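Local coordinates for protein inactive Zymogen C11 Protease (Parabacteroides distasonis, PDB 6MZO) that is the inactive zymogen of a clostripain-like (family C11) cysteine protease, which once activated probably cleaves peptide bonds in proteins, at residues Ser87-Gln101 with Phe140-Tyr153. Numbering follows the deposited sequence.
Sequences SASTETLTQIIDKVQ and FMEINDLASALSKY
Leu93 and Ile97 of helix 90-101 pack against Leu146 and Leu150 of helix 143-150, two near-parallel helices (23° between their directions) lying on the mixed sheet of the caspase-like alpha/beta fold of clan CD. Leu93 CD2 meets Leu146 CD1 at 3.5 Å, the two side chains at about a right angle, and Ile97 CD1 reaches Leu150 CD2 in the same crossed manner. Beneath them, Leu93 touches Tyr18 and Ile97 touches Leu16 of strand 14-19, while Leu150 rests on Leu111 of strand 109-115. Farther from the sheet the spacing is set by small groups: Thr90 CB lies 3.7 Å from Ala149 CB, which Thr94 CG2 also touches.

Aromatic rings close both ends. Phe140 turns its ring trans to its own amide nitrogen (chi1 165°), which brings the ring edge against Leu93 CD2; Ser87 O lies over one face, and Phe140 CA makes a CH...O contact with Ala88 O. At the other end the Tyr153 ring is sandwiched between Lys152 CG, over its centre, and Ile97 CG2 on the opposite face, a CH-pi contact 3.6 Å from the centroid.

Polar contacts finish the Tyr153 end. Tyr153 OH donates to Asp98 OD1 at 2.8 Å, approaching from 51° above the carboxylate plane. Replacing this tyrosine by an alanine would probably leave Ile97 CG2 without its aromatic cover and Asp98 OD1 without the hydroxyl that reaches it from the turn after helix 143-150. Lys152 bends back so that NZ donates to Ala149 O at 2.7 Å, in the carbonyl plane.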
loop_
_atom_site.group_PDB
_atom_site.type_symbol
_atom_site.label_atom_id
_atom_site.label_comp_id
_atom_site.label_asym_id
_atom_site.label_seq_id
_atom_site.Cartn_x
_atom_site.Cartn_y
_atom_site.Cartn_z
ATOM N N SER A 87 16.579 5.525 6.761
ATOM C CA SER A 87 15.195 5.831 6.480
ATOM C C SER A 87 14.371 4.571 6.215
ATOM O O SER A 87 13.158 4.626 6.288
ATOM C CB SER A 87 15.093 6.781 5.290
ATOM O OG SER A 87 15.526 6.138 4.097
ATOM N N ALA A 88 15.003 3.430 5.957
ATOM C CA ALA A 88 14.201 2.214 5.723
ATOM C C ALA A 88 13.891 1.458 7.025
ATOM O O ALA A 88 13.483 0.302 7.024
ATOM C CB ALA A 88 14.900 1.291 4.727
ATOM N N SER A 89 14.105 2.124 8.138
ATOM C CA SER A 89 13.930 1.549 9.450
ATOM C C SER A 89 12.576 1.975 9.977
ATOM O O SER A 89 12.212 3.161 9.865
ATOM C CB SER A 89 15.032 2.049 10.376
ATOM O OG SER A 89 14.575 2.204 11.710
ATOM N N THR A 90 11.836 1.067 10.593
ATOM C CA THR A 90 10.566 1.508 11.179
ATOM C C THR A 90 10.784 2.459 12.385
ATOM O O THR A 90 9.916 3.319 12.629
ATOM C CB THR A 90 9.726 0.306 11.628
ATOM O OG1 THR A 90 10.496 -0.461 12.545
ATOM C CG2 THR A 90 9.366 -0.582 10.430
ATOM N N GLU A 91 11.911 2.341 13.104
ATOM C CA GLU A 91 12.191 3.254 14.213
ATOM C C GLU A 91 12.292 4.692 13.719
ATOM O O GLU A 91 11.816 5.632 14.370
ATOM C CB GLU A 91 13.486 2.862 14.949
ATOM C CG GLU A 91 13.304 1.672 15.836
ATOM C CD GLU A 91 14.578 1.349 16.586
ATOM O OE1 GLU A 91 15.250 2.295 17.073
ATOM O OE2 GLU A 91 14.921 0.152 16.644
ATOM N N THR A 92 12.865 4.860 12.533
ATOM C CA THR A 92 12.985 6.189 11.939
ATOM C C THR A 92 11.612 6.697 11.570
ATOM O O THR A 92 11.263 7.841 11.844
ATOM C CB THR A 92 13.910 6.173 10.706
ATOM O OG1 THR A 92 15.231 5.811 11.109
ATOM C CG2 THR A 92 13.869 7.536 9.992
ATOM N N LEU A 93 10.816 5.830 10.939
ATOM C CA LEU A 93 9.471 6.215 10.580
ATOM C C LEU A 93 8.684 6.684 11.795
ATOM O O LEU A 93 8.074 7.744 11.740
ATOM C CB LEU A 93 8.783 5.040 9.855
ATOM C CG LEU A 93 7.295 5.191 9.578
ATOM C CD1 LEU A 93 6.949 6.435 8.742
ATOM C CD2 LEU A 93 6.810 3.936 8.841
ATOM N N THR A 94 8.734 5.963 12.918
ATOM C CA THR A 94 7.880 6.415 14.027
ATOM C C THR A 94 8.496 7.628 14.744
ATOM O O THR A 94 7.769 8.440 15.297
ATOM C CB THR A 94 7.587 5.291 15.019
ATOM O OG1 THR A 94 8.801 4.855 15.645
ATOM C CG2 THR A 94 6.916 4.091 14.268
ATOM N N GLN A 95 9.807 7.776 14.647
ATOM C CA GLN A 95 10.483 9.001 15.132
ATOM C C GLN A 95 9.935 10.246 14.398
ATOM O O GLN A 95 9.591 11.265 15.023
ATOM C CB GLN A 95 11.980 8.923 14.919
ATOM C CG GLN A 95 12.672 10.226 15.297
ATOM C CD GLN A 95 14.152 10.202 14.997
ATOM O OE1 GLN A 95 14.759 9.123 14.915
ATOM N NE2 GLN A 95 14.746 11.388 14.821
ATOM N N ILE A 96 9.818 10.140 13.072
ATOM C CA ILE A 96 9.334 11.217 12.236
ATOM C C ILE A 96 7.836 11.450 12.478
ATOM O O ILE A 96 7.398 12.596 12.597
ATOM C CB ILE A 96 9.566 10.908 10.736
ATOM C CG1 ILE A 96 11.081 10.780 10.436
ATOM C CG2 ILE A 96 8.912 11.981 9.868
ATOM C CD1 ILE A 96 11.970 12.032 10.820
ATOM N N ILE A 97 7.061 10.361 12.560
ATOM C CA ILE A 97 5.614 10.526 12.821
ATOM C C ILE A 97 5.442 11.234 14.175
ATOM O O ILE A 97 4.594 12.158 14.327
ATOM C CB ILE A 97 4.890 9.158 12.827
ATOM C CG1 ILE A 97 4.811 8.608 11.441
ATOM C CG2 ILE A 97 3.466 9.329 13.395
ATOM C CD1 ILE A 97 4.456 7.140 11.461
ATOM N N ASP A 98 6.210 10.819 15.197
ATOM C CA ASP A 98 6.063 11.460 16.482
ATOM C C ASP A 98 6.346 12.938 16.392
ATOM O O ASP A 98 5.638 13.760 17.020
ATOM C CB ASP A 98 7.012 10.832 17.537
ATOM C CG ASP A 98 6.590 9.442 17.927
ATOM O OD1 ASP A 98 5.436 9.061 17.704
ATOM O OD2 ASP A 98 7.429 8.701 18.478
ATOM N N LYS A 99 7.417 13.277 15.671
ATOM C CA LYS A 99 7.767 14.697 15.554
ATOM C C LYS A 99 6.654 15.489 14.840
ATOM O O LYS A 99 6.257 16.585 15.267
ATOM C CB LYS A 99 9.116 14.860 14.834
ATOM C CG LYS A 99 9.409 16.301 14.494
ATOM C CD LYS A 99 10.844 16.557 14.076
ATOM C CE LYS A 99 11.123 18.088 14.013
ATOM N NZ LYS A 99 11.277 18.628 15.386
ATOM N N VAL A 100 6.141 14.919 13.755
ATOM C CA VAL A 100 5.104 15.620 13.031
ATOM C C VAL A 100 3.847 15.813 13.887
ATOM O O VAL A 100 3.229 16.858 13.827
ATOM C CB VAL A 100 4.810 14.825 11.755
ATOM C CG1 VAL A 100 3.502 15.267 11.107
ATOM C CG2 VAL A 100 6.018 14.953 10.812
ATOM N N GLN A 101 3.448 14.790 14.653
ATOM C CA GLN A 101 2.228 14.877 15.460
ATOM C C GLN A 101 2.426 15.881 16.577
ATOM O O GLN A 101 1.493 16.638 16.934
ATOM C CB GLN A 101 1.838 13.512 16.023
ATOM C CG GLN A 101 1.285 12.574 14.974
ATOM C CD GLN A 101 0.732 11.272 15.540
ATOM O OE1 GLN A 101 1.252 10.766 16.526
ATOM N NE2 GLN A 101 -0.331 10.744 14.916
ATOM N N PHE A 140 12.004 -2.250 4.336
ATOM C CA PHE A 140 11.299 -1.230 5.121
ATOM C C PHE A 140 9.841 -1.613 5.331
ATOM O O PHE A 140 9.232 -1.269 6.354
ATOM C CB PHE A 140 11.413 0.142 4.419
ATOM C CG PHE A 140 10.444 1.188 4.914
ATOM C CD1 PHE A 140 10.425 1.569 6.249
ATOM C CD2 PHE A 140 9.601 1.828 4.028
ATOM C CE1 PHE A 140 9.554 2.541 6.706
ATOM C CE2 PHE A 140 8.694 2.790 4.466
ATOM C CZ PHE A 140 8.681 3.167 5.820
ATOM N N MET A 141 9.296 -2.354 4.367
ATOM C CA MET A 141 7.855 -2.572 4.315
ATOM C C MET A 141 7.474 -4.011 4.622
ATOM O O MET A 141 6.341 -4.417 4.357
ATOM C CB MET A 141 7.286 -2.127 2.965
ATOM C CG MET A 141 7.027 -0.629 2.979
ATOM S SD MET A 141 5.665 -0.289 1.929
ATOM C CE MET A 141 5.783 1.490 1.856
ATOM N N GLU A 142 8.419 -4.736 5.218
ATOM C CA GLU A 142 8.154 -6.006 5.903
ATOM C C GLU A 142 6.946 -5.875 6.816
ATOM O O GLU A 142 6.926 -5.078 7.760
ATOM C CB GLU A 142 9.372 -6.459 6.721
ATOM N N ILE A 143 5.948 -6.683 6.530
ATOM C CA ILE A 143 4.632 -6.449 7.076
ATOM C C ILE A 143 4.595 -6.523 8.636
ATOM O O ILE A 143 4.112 -5.584 9.290
ATOM C CB ILE A 143 3.659 -7.419 6.358
ATOM C CG1 ILE A 143 2.312 -7.481 7.056
ATOM C CG2 ILE A 143 4.330 -8.801 6.156
ATOM C CD1 ILE A 143 1.246 -8.313 6.246
ATOM N N ASN A 144 5.211 -7.549 9.268
ATOM C CA ASN A 144 5.054 -7.596 10.732
ATOM C C ASN A 144 5.711 -6.418 11.488
ATOM O O ASN A 144 5.110 -5.904 12.440
ATOM C CB ASN A 144 5.570 -8.892 11.312
ATOM C CG ASN A 144 4.679 -10.092 11.001
ATOM O OD1 ASN A 144 3.749 -10.007 10.240
ATOM N ND2 ASN A 144 5.026 -11.242 11.557
ATOM N N ASP A 145 6.918 -6.002 11.082
ATOM C CA ASP A 145 7.604 -4.926 11.808
ATOM C C ASP A 145 6.890 -3.618 11.556
ATOM O O ASP A 145 6.682 -2.826 12.497
ATOM C CB ASP A 145 9.056 -4.794 11.383
ATOM C CG ASP A 145 9.894 -5.929 11.887
ATOM O OD1 ASP A 145 9.464 -6.578 12.873
ATOM O OD2 ASP A 145 10.969 -6.173 11.291
ATOM N N LEU A 146 6.484 -3.397 10.308
ATOM C CA LEU A 146 5.801 -2.142 9.999
ATOM C C LEU A 146 4.443 -2.004 10.730
ATOM O O LEU A 146 4.114 -0.929 11.248
ATOM C CB LEU A 146 5.618 -1.971 8.483
ATOM C CG LEU A 146 5.052 -0.625 7.978
ATOM C CD1 LEU A 146 5.907 0.552 8.422
ATOM C CD2 LEU A 146 4.918 -0.644 6.488
ATOM N N ALA A 147 3.654 -3.071 10.755
ATOM C CA ALA A 147 2.357 -3.019 11.384
ATOM C C ALA A 147 2.569 -2.864 12.872
ATOM O O ALA A 147 1.818 -2.144 13.538
ATOM C CB ALA A 147 1.572 -4.300 11.058
ATOM N N SER A 148 3.594 -3.552 13.405
ATOM C CA SER A 148 3.837 -3.405 14.816
ATOM C C SER A 148 4.200 -1.949 15.143
ATOM O O SER A 148 3.696 -1.371 16.114
ATOM C CB SER A 148 4.929 -4.399 15.288
ATOM O OG SER A 148 5.168 -4.171 16.653
ATOM N N ALA A 149 5.042 -1.354 14.310
ATOM C CA ALA A 149 5.537 0.001 14.563
ATOM C C ALA A 149 4.390 1.003 14.498
ATOM O O ALA A 149 4.344 1.913 15.337
ATOM C CB ALA A 149 6.608 0.363 13.565
ATOM N N LEU A 150 3.452 0.791 13.570
ATOM C CA LEU A 150 2.364 1.770 13.363
ATOM C C LEU A 150 1.161 1.461 14.244
ATOM O O LEU A 150 0.251 2.284 14.360
ATOM C CB LEU A 150 1.934 1.820 11.872
ATOM C CG LEU A 150 2.994 2.300 10.876
ATOM C CD1 LEU A 150 2.392 2.459 9.424
ATOM C CD2 LEU A 150 3.549 3.632 11.425
ATOM N N SER A 151 1.182 0.332 14.963
ATOM C CA SER A 151 -0.009 -0.032 15.729
ATOM C C SER A 151 -0.356 0.980 16.845
ATOM O O SER A 151 -1.518 1.040 17.242
ATOM C CB SER A 151 0.128 -1.440 16.331
ATOM O OG SER A 151 1.070 -1.401 17.382
ATOM N N LYS A 152 0.610 1.794 17.307
ATOM C CA LYS A 152 0.365 2.824 18.319
ATOM C C LYS A 152 -0.307 4.108 17.815
ATOM O O LYS A 152 -0.554 5.050 18.600
ATOM C CB LYS A 152 1.689 3.223 18.979
ATOM C CG LYS A 152 2.735 3.828 17.993
ATOM C CD LYS A 152 4.108 4.087 18.705
ATOM C CE LYS A 152 5.298 3.702 17.791
ATOM N NZ LYS A 152 5.551 2.204 17.705
ATOM N N TYR A 153 -0.520 4.193 16.509
ATOM C CA TYR A 153 -1.172 5.366 15.916
ATOM C C TYR A 153 -2.579 5.117 15.451
ATOM O O TYR A 153 -3.024 3.989 15.345
ATOM C CB TYR A 153 -0.391 5.882 14.704
ATOM C CG TYR A 153 1.040 6.170 15.046
ATOM C CD1 TYR A 153 1.367 7.232 15.872
ATOM C CD2 TYR A 153 2.062 5.406 14.497
ATOM C CE1 TYR A 153 2.683 7.503 16.208
ATOM C CE2 TYR A 153 3.381 5.668 14.815
ATOM C CZ TYR A 153 3.688 6.718 15.665
ATOM O OH TYR A 153 5.009 6.959 15.971
#